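Local coordinates for hypothetical protein PurS (Thermus thermophilus, PDB 2DGB) that is a small alpha/beta protein of the PurS family, two copies of which join their antiparallel beta sheets into one across the dimer interface, at residues 4-9 / 78-83; 8-13 / 40-45. One frame throughout, in Å; residues are numbered along the deposited sequence.

Strand 3-12 leaves the N terminus and serves both contacts as the central strand of a three-stranded sheet. The chain then passes through helix 19-30 and returns along strand 37-49, where contact 2 closes the shorter loop. After helix 53-67, strand 73-83 comes back on the other flank of the first strand, and contact 1 closes the longer loop, joining the two ends of the chain. Apart from Leu8 and Leu9, which the contacts share, contact 2 lies within the span of sequence closed by contact 1. Together they set the order 37-49, 3-12, 73-83 across the sheet; helix 53-67 packs on one face, and both contacts touch the second subunit.

Contact 1: residues 4-9 / 78-83; sequences YQATLL and EALKEL
Tyr4 to Thr7 pair antiparallel with Glu82 to Ala79, the segment axes 4.6 Å apart and at 174°, with Gln5–Lys81 hydrogen-bonded in both directions. Tyr4 and Glu82 share one face, the ring resting obliquely against the aliphatic part of the glutamate with CE1 of Tyr4 3.8 Å from CG of Glu82. Water 1 links their ends: it sits at the ring edge, 2.6 Å from Tyr4 OH, and donates to Glu82 OE1. Ala6 and Leu80 lie on that face beneath helix 53-67. With CG of Leu80 anti to its amide nitrogen (chi1 179°), CD1 swings across to within 3.8 Å of Ala6 CB. On the reverse face Leu83 lays CD1 3.8 Å from CB of Gln5, while the polar ends of Gln5 and Thr7 both bond to OE1 of Glu45 in strand 37-49. Glu78 sets its CB beside Thr7 CG2, pointing the same way. Leu9 CD1 comes 3.6 Å from Glu78 OE1, close to Glu78 of the second subunit. Thr7 O accepts from Glu78 N at 2.8 Å and only weakly from Ala79 N at 3.5 Å. Two residues thus face one, a classic beta bulge in strand 73-83, outermost within the chain.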
loop_
_atom_site.group_PDB
_atom_site.type_symbol
_atom_site.label_atom_id
_atom_site.label_comp_id
_atom_site.label_asym_id
_atom_site.label_seq_id
_atom_site.Cartn_x
_atom_site.Cartn_y
_atom_site.Cartn_z
ATOM N N TYR A 4 8.308 -14.964 -7.521
ATOM C CA TYR A 4 7.172 -14.565 -6.688
ATOM C C TYR A 4 6.972 -13.050 -6.667
ATOM O O TYR A 4 7.888 -12.283 -6.952
ATOM C CB TYR A 4 7.395 -15.028 -5.242
ATOM C CG TYR A 4 7.658 -16.510 -5.096
ATOM C CD1 TYR A 4 6.623 -17.397 -4.816
ATOM C CD2 TYR A 4 8.940 -17.029 -5.281
ATOM C CE1 TYR A 4 6.854 -18.772 -4.727
ATOM C CE2 TYR A 4 9.181 -18.395 -5.199
ATOM C CZ TYR A 4 8.135 -19.260 -4.924
ATOM O OH TYR A 4 8.369 -20.616 -4.875
ATOM N N GLN A 5 5.766 -12.622 -6.326
ATOM C CA GLN A 5 5.496 -11.203 -6.215
ATOM C C GLN A 5 4.872 -10.990 -4.849
ATOM O O GLN A 5 3.862 -11.603 -4.509
ATOM C CB GLN A 5 4.539 -10.701 -7.298
ATOM C CG GLN A 5 4.330 -9.187 -7.215
ATOM C CD GLN A 5 3.243 -8.683 -8.140
ATOM O OE1 GLN A 5 3.249 -8.963 -9.335
ATOM N NE2 GLN A 5 2.303 -7.924 -7.588
ATOM N N ALA A 6 5.500 -10.129 -4.062
ATOM C CA ALA A 6 5.019 -9.832 -2.725
ATOM C C ALA A 6 4.457 -8.423 -2.690
ATOM O O ALA A 6 5.030 -7.502 -3.278
ATOM C CB ALA A 6 6.163 -9.964 -1.723
ATOM N N THR A 7 3.315 -8.269 -2.028
ATOM C CA THR A 7 2.690 -6.963 -1.872
ATOM C C THR A 7 2.949 -6.560 -0.422
ATOM O O THR A 7 2.294 -7.055 0.502
ATOM C CB THR A 7 1.173 -7.016 -2.118
ATOM O OG1 THR A 7 0.921 -7.463 -3.456
ATOM C CG2 THR A 7 0.561 -5.623 -1.945
ATOM N N LEU A 8 3.923 -5.677 -0.233
ATOM C CA LEU A 8 4.302 -5.212 1.095
ATOM C C LEU A 8 3.817 -3.809 1.402
ATOM O O LEU A 8 4.077 -2.868 0.649
ATOM C CB LEU A 8 5.824 -5.237 1.253
ATOM C CG LEU A 8 6.528 -6.546 1.609
ATOM C CD1 LEU A 8 7.982 -6.469 1.177
ATOM C CD2 LEU A 8 6.424 -6.803 3.105
ATOM N N LEU A 9 3.122 -3.670 2.522
ATOM C CA LEU A 9 2.640 -2.368 2.947
ATOM C C LEU A 9 3.594 -1.884 4.038
ATOM O O LEU A 9 3.947 -2.643 4.939
ATOM C CB LEU A 9 1.227 -2.480 3.517
ATOM C CG LEU A 9 0.146 -3.049 2.599
ATOM C CD1 LEU A 9 -1.186 -3.024 3.331
ATOM C CD2 LEU A 9 0.065 -2.230 1.312
ATOM N N GLU A 78 0.872 -8.063 2.663
ATOM C CA GLU A 78 -0.529 -8.080 2.265
ATOM C C GLU A 78 -0.905 -9.250 1.354
ATOM O O GLU A 78 -2.023 -9.762 1.426
ATOM C CB GLU A 78 -0.873 -6.757 1.584
ATOM C CG GLU A 78 -2.333 -6.587 1.207
ATOM C CD GLU A 78 -3.255 -6.587 2.412
ATOM O OE1 GLU A 78 -2.799 -6.200 3.512
ATOM O OE2 GLU A 78 -4.440 -6.957 2.255
ATOM N N ALA A 79 0.023 -9.661 0.493
ATOM C CA ALA A 79 -0.221 -10.774 -0.420
ATOM C C ALA A 79 1.098 -11.336 -0.939
ATOM O O ALA A 79 2.135 -10.680 -0.857
ATOM C CB ALA A 79 -1.087 -10.317 -1.590
ATOM N N LEU A 80 1.046 -12.554 -1.469
ATOM C CA LEU A 80 2.223 -13.217 -2.012
ATOM C C LEU A 80 1.760 -14.281 -3.005
ATOM O O LEU A 80 0.964 -15.160 -2.669
ATOM C CB LEU A 80 3.034 -13.877 -0.895
ATOM C CG LEU A 80 4.295 -14.634 -1.326
ATOM C CD1 LEU A 80 5.349 -13.645 -1.797
ATOM C CD2 LEU A 80 4.824 -15.459 -0.169
ATOM N N LYS A 81 2.248 -14.192 -4.235
ATOM C CA LYS A 81 1.857 -15.157 -5.247
ATOM C C LYS A 81 3.026 -15.584 -6.106
ATOM O O LYS A 81 3.961 -14.818 -6.333
ATOM C CB LYS A 81 0.760 -14.577 -6.141
ATOM C CG LYS A 81 1.092 -13.228 -6.727
ATOM C CD LYS A 81 -0.015 -12.730 -7.647
ATOM C CE LYS A 81 -0.125 -13.596 -8.897
ATOM N NZ LYS A 81 -1.131 -13.074 -9.869
ATOM N N GLU A 82 2.965 -16.822 -6.574
ATOM C CA GLU A 82 4.003 -17.353 -7.429
ATOM C C GLU A 82 3.697 -16.856 -8.836
ATOM O O GLU A 82 2.534 -16.731 -9.219
ATOM C CB GLU A 82 3.986 -18.879 -7.408
ATOM C CG GLU A 82 5.197 -19.496 -8.077
ATOM C CD GLU A 82 5.102 -21.000 -8.163
ATOM O OE1 GLU A 82 4.679 -21.628 -7.170
ATOM O OE2 GLU A 82 5.461 -21.551 -9.223
ATOM N N LEU A 83 4.743 -16.566 -9.598
ATOM C CA LEU A 83 4.575 -16.074 -10.954
ATOM C C LEU A 83 5.079 -17.125 -11.934
ATOM O O LEU A 83 5.799 -18.048 -11.551
ATOM C CB LEU A 83 5.355 -14.770 -11.134
ATOM C CG LEU A 83 5.014 -13.652 -10.143
ATOM C CD1 LEU A 83 5.960 -12.476 -10.342
ATOM C CD2 LEU A 83 3.571 -13.220 -10.335
HETATM O O HOH W 1 6.170 -22.049 -4.753
#

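Contact 2: residues 8-13 / 40-45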
loop_
_atom_site.group_PDB
_atom_site.type_symbol
_atom_site.label_atom_id
_atom_site.label_comp_id
_atom_site.label_asym_id
_atom_site.label_seq_id
_atom_site.Cartn_x
_atom_site.Cartn_y
_atom_site.Cartn_z
ATOM N N LEU A 8 3.923 -5.677 -0.233
ATOM C CA LEU A 8 4.302 -5.212 1.095
ATOM C C LEU A 8 3.817 -3.809 1.402
ATOM O O LEU A 8 4.077 -2.868 0.649
ATOM C CB LEU A 8 5.824 -5.237 1.253
ATOM C CG LEU A 8 6.528 -6.546 1.609
ATOM C CD1 LEU A 8 7.982 -6.469 1.177
ATOM C CD2 LEU A 8 6.424 -6.803 3.105
ATOM N N LEU A 9 3.122 -3.670 2.522
ATOM C CA LEU A 9 2.640 -2.368 2.947
ATOM C C LEU A 9 3.594 -1.884 4.038
ATOM O O LEU A 9 3.947 -2.643 4.939
ATOM C CB LEU A 9 1.227 -2.480 3.517
ATOM C CG LEU A 9 0.146 -3.049 2.599
ATOM C CD1 LEU A 9 -1.186 -3.024 3.331
ATOM C CD2 LEU A 9 0.065 -2.230 1.312
ATOM N N ILE A 10 4.031 -0.632 3.939
ATOM C CA ILE A 10 4.916 -0.059 4.947
ATOM C C ILE A 10 4.217 1.204 5.422
ATOM O O ILE A 10 4.108 2.194 4.693
ATOM C CB ILE A 10 6.317 0.253 4.359
ATOM C CG1 ILE A 10 6.990 -1.061 3.922
ATOM C CG2 ILE A 10 7.172 0.952 5.397
ATOM C CD1 ILE A 10 8.361 -0.890 3.274
ATOM N N GLU A 11 3.716 1.157 6.648
ATOM C CA GLU A 11 2.981 2.286 7.181
ATOM C C GLU A 11 3.572 2.769 8.498
ATOM O O GLU A 11 4.351 2.067 9.142
ATOM C CB GLU A 11 1.513 1.885 7.366
ATOM C CG GLU A 11 0.971 1.031 6.213
ATOM C CD GLU A 11 -0.510 0.700 6.345
ATOM O OE1 GLU A 11 -0.987 0.498 7.479
ATOM O OE2 GLU A 11 -1.197 0.629 5.305
ATOM N N LEU A 12 3.185 3.978 8.877
ATOM C CA LEU A 12 3.643 4.601 10.111
ATOM C C LEU A 12 2.960 3.954 11.306
ATOM O O LEU A 12 1.787 3.603 11.229
ATOM C CB LEU A 12 3.288 6.085 10.091
ATOM C CG LEU A 12 3.819 6.873 8.895
ATOM C CD1 LEU A 12 3.209 8.260 8.882
ATOM C CD2 LEU A 12 5.329 6.938 8.972
ATOM N N LYS A 13 3.683 3.798 12.408
ATOM C CA LYS A 13 3.080 3.223 13.603
ATOM C C LYS A 13 2.070 4.241 14.118
ATOM O O LYS A 13 2.216 5.445 13.877
ATOM C CB LYS A 13 4.138 2.961 14.675
ATOM C CG LYS A 13 5.052 1.786 14.367
ATOM C CD LYS A 13 5.984 1.478 15.536
ATOM C CE LYS A 13 6.927 0.328 15.205
ATOM N NZ LYS A 13 7.861 0.030 16.329
ATOM N N VAL A 40 -1.464 7.631 5.391
ATOM C CA VAL A 40 -0.824 7.422 4.099
ATOM C C VAL A 40 0.476 6.657 4.240
ATOM O O VAL A 40 1.368 7.048 5.000
ATOM C CB VAL A 40 -0.543 8.771 3.387
ATOM C CG1 VAL A 40 0.168 8.530 2.064
ATOM C CG2 VAL A 40 -1.852 9.510 3.146
ATOM N N GLY A 41 0.565 5.553 3.508
ATOM C CA GLY A 41 1.754 4.736 3.549
ATOM C C GLY A 41 2.216 4.435 2.141
ATOM O O GLY A 41 1.760 5.047 1.172
ATOM N N LYS A 42 3.131 3.487 2.022
ATOM C CA LYS A 42 3.637 3.111 0.718
ATOM C C LYS A 42 3.392 1.626 0.490
ATOM O O LYS A 42 3.394 0.834 1.433
ATOM C CB LYS A 42 5.140 3.409 0.636
ATOM C CG LYS A 42 5.998 2.429 1.409
ATOM C CD LYS A 42 7.443 2.913 1.557
ATOM C CE LYS A 42 7.568 4.023 2.600
ATOM N NZ LYS A 42 8.988 4.277 2.988
ATOM N N VAL A 43 3.137 1.260 -0.757
ATOM C CA VAL A 43 2.951 -0.144 -1.095
ATOM C C VAL A 43 4.066 -0.494 -2.071
ATOM O O VAL A 43 4.361 0.274 -2.998
ATOM C CB VAL A 43 1.561 -0.432 -1.752
ATOM C CG1 VAL A 43 1.373 0.397 -3.019
ATOM C CG2 VAL A 43 1.446 -1.931 -2.083
ATOM N N LEU A 44 4.703 -1.636 -1.833
ATOM C CA LEU A 44 5.788 -2.126 -2.674
ATOM C C LEU A 44 5.431 -3.486 -3.266
ATOM O O LEU A 44 5.206 -4.452 -2.526
ATOM C CB LEU A 44 7.083 -2.270 -1.860
ATOM C CG LEU A 44 7.910 -1.023 -1.517
ATOM C CD1 LEU A 44 7.038 0.023 -0.866
ATOM C CD2 LEU A 44 9.055 -1.414 -0.592
ATOM N N GLU A 45 5.354 -3.547 -4.592
ATOM C CA GLU A 45 5.071 -4.795 -5.300
ATOM C C GLU A 45 6.459 -5.279 -5.690
ATOM O O GLU A 45 7.105 -4.695 -6.563
ATOM C CB GLU A 45 4.246 -4.547 -6.564
ATOM C CG GLU A 45 2.875 -3.913 -6.336
ATOM C CD GLU A 45 1.922 -4.797 -5.534
ATOM O OE1 GLU A 45 2.256 -5.976 -5.291
ATOM O OE2 GLU A 45 0.832 -4.308 -5.156
HETATM O O HOH W 2 1.210 4.994 7.372
#
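Ile10 and Lys42 cross at an angle on the face that also carries Leu8 and Leu44. The branched CB of Ile10 presses on the aliphatic stem of the lysine, 3.7 Å from Lys42 CG, and CD of Lys42 follows close by. That stem starts between its own amide nitrogen and carbonyl carbon (chi1 74°), which brings it across to the isoleucine; a bend at chi3 carries CE toward Ile10 CG2. The charged end has a weak, long ion pair with Glu73. At the other end of its side chain, Ile10 CD1 touches CD2 of Leu44 at 4.0 Å, methyl against methyl, and both residues also pack on Leu67 of helix 53-67. Leu8 and Leu44 meet less closely, CB to CB at 4.5 Å. Beneath these side chains runs a regular antiparallel pairing, the axes at 160°: Leu8 with Leu44 and Ile10 with Lys42 each exchange two nearly straight N-H...O bonds. Strand 37-49 is the edge strand within the chain, but its residues 40-45 pair with a strand of the second subunit, so the sheet continues through the dimer. On the face that carries Leu9 and Val43, Leu9 CD2 reaches Val43 CG2 at 3.7 Å, the two side chains crossing obliquely. Leu9 also packs on Leu9 of the second subunit, and Val43 lies against Glu11 of that chain. Beyond Gly41 the direct pairing gives way to water 2, which accepts from Leu12 N at 2.7 Å and donates weakly to Val40 O at 3.1 Å.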